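Local structure of uncharacterized protein (Bacteroides fragilis, 3NNG) at residues Ala39-Ala42 with Ile43-Glu46. The protein is of unknown function but carries an F5/8 type C domain that holds a calcium ion and, as in related domains, may bind carbohydrate. The protein carries 1 engineered substitution. Residues are numbered along the deposited sequence; the frame is centred on the assembly and turned at random.
With CA (calcium ion), chain C.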
loop_
_atom_site.group_PDB
_atom_site.type_symbol
_atom_site.label_atom_id
_atom_site.label_comp_id
_atom_site.label_asym_id
_atom_site.label_seq_id
_atom_site.Cartn_x
_atom_site.Cartn_y
_atom_site.Cartn_z
ATOM N N ALA A 39 2.862 -7.079 -8.000
ATOM C CA ALA A 39 2.188 -6.616 -6.787
ATOM C C ALA A 39 2.605 -7.383 -5.533
ATOM O O ALA A 39 2.721 -6.795 -4.445
ATOM C CB ALA A 39 0.681 -6.684 -6.971
ATOM N N HIS A 40 2.829 -8.689 -5.694
ATOM C CA HIS A 40 3.101 -9.587 -4.572
ATOM C C HIS A 40 4.451 -9.258 -3.941
ATOM O O HIS A 40 4.698 -9.563 -2.776
ATOM C CB HIS A 40 3.086 -11.050 -5.047
ATOM C CG HIS A 40 4.138 -11.359 -6.068
ATOM N ND1 HIS A 40 3.980 -11.077 -7.412
ATOM C CD2 HIS A 40 5.365 -11.915 -5.948
ATOM C CE1 HIS A 40 5.058 -11.448 -8.070
ATOM N NE2 HIS A 40 5.921 -11.957 -7.205
ATOM N N LEU A 41 5.328 -8.631 -4.714
ATOM C CA LEU A 41 6.628 -8.242 -4.173
ATOM C C LEU A 41 6.512 -7.159 -3.109
ATOM O O LEU A 41 7.426 -6.976 -2.334
ATOM C CB LEU A 41 7.596 -7.807 -5.278
ATOM C CG LEU A 41 7.936 -8.881 -6.320
ATOM C CD1 LEU A 41 8.834 -8.316 -7.411
ATOM C CD2 LEU A 41 8.602 -10.100 -5.683
ATOM N N ALA A 42 5.390 -6.448 -3.056
ATOM C CA ALA A 42 5.191 -5.470 -1.982
ATOM C C ALA A 42 4.862 -6.092 -0.615
ATOM O O ALA A 42 4.870 -5.393 0.406
ATOM C CB ALA A 42 4.106 -4.467 -2.367
ATOM N N ILE A 43 4.544 -7.387 -0.587
ATOM C CA ILE A 43 4.151 -8.025 0.674
ATOM C C ILE A 43 4.962 -9.285 1.000
ATOM O O ILE A 43 4.461 -10.189 1.664
ATOM C CB ILE A 43 2.639 -8.376 0.701
ATOM C CG1 ILE A 43 2.282 -9.313 -0.458
ATOM C CG2 ILE A 43 1.775 -7.092 0.638
ATOM C CD1 ILE A 43 1.048 -10.162 -0.195
ATOM N N ASP A 44 6.210 -9.351 0.542
ATOM C CA ASP A 44 7.003 -10.570 0.739
ATOM C C ASP A 44 8.022 -10.471 1.876
ATOM O O ASP A 44 8.764 -11.417 2.133
ATOM C CB ASP A 44 7.681 -11.010 -0.568
ATOM C CG ASP A 44 8.708 -10.008 -1.064
ATOM O OD1 ASP A 44 9.008 -9.052 -0.319
ATOM O OD2 ASP A 44 9.224 -10.187 -2.192
ATOM N N GLY A 45 8.044 -9.331 2.560
ATOM C CA GLY A 45 8.912 -9.133 3.708
ATOM C C GLY A 45 10.316 -8.656 3.386
ATOM O O GLY A 45 11.131 -8.510 4.294
ATOM N N GLU A 46 10.596 -8.400 2.106
ATOM C CA GLU A 46 11.952 -8.086 1.662
ATOM C C GLU A 46 12.081 -6.654 1.117
ATOM O O GLU A 46 11.363 -6.274 0.205
ATOM C CB GLU A 46 12.379 -9.088 0.592
ATOM C CG GLU A 46 13.678 -8.728 -0.131
ATOM C CD GLU A 46 14.856 -8.666 0.821
ATOM O OE1 GLU A 46 15.571 -7.638 0.831
ATOM O OE2 GLU A 46 15.056 -9.641 1.571
HETATM CA CA CA C . 9.333 -6.540 -0.976
#
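Asp44 and Leu41 meet at a calcium ion just past residues 39-42, a 3-10 turn. Leu41 gives its backbone carbonyl, with O 2.4 Å from the calcium, and Asp44 adds one carboxylate oxygen, OD1, at 2.6 Å. The metal draws these two oxygens to within 3.3 Å of each other, an approach that its positive charge probably makes tolerable. With CG between the backbone N and the carbonyl carbon (chi1 65°), the carboxylate of Asp44 is turned back toward Leu41 O. OD1 has a second task: it accepts a hydrogen bond from the backbone N of Glu46 at 3.0 Å, the donor lying 37° out of the carboxylate plane. This bond closes an Asx turn, and Glu46 O then reaches the same ion. Gly45 suits the bend, since at its backbone angles a CB would press against the preceding carbonyl. The other carboxylate oxygen, OD2, lies 3.5 Å from the methyl CD2 of Leu41, whose chain passes it at a slant.

Ile43 follows the 3-10 turn. Its N donates a hydrogen bond to His40 O at 3.1 Å, the donor standing well above the carbonyl plane. Its CG1 packs beside that same oxygen, while CG2 lies against the carbonyl of Ala42, 3.5 Å from Ala42 O. The branched, hydrophobic side chain suits this place because it also touches Val24, Trp22 and Trp64. Small Ala42 fits a buried position against Trp64 and Phe151.

Thr49, Ala152 and Glu153 complete the calcium shell, so the ion ties this loop to strand 148-159. A calcium held by four backbone carbonyls, one threonine hydroxyl and two carboxylate oxygens, in a loop beside the beta-sandwich, is a recurrent structural site in F5/8 type C (discoidin-like) domains.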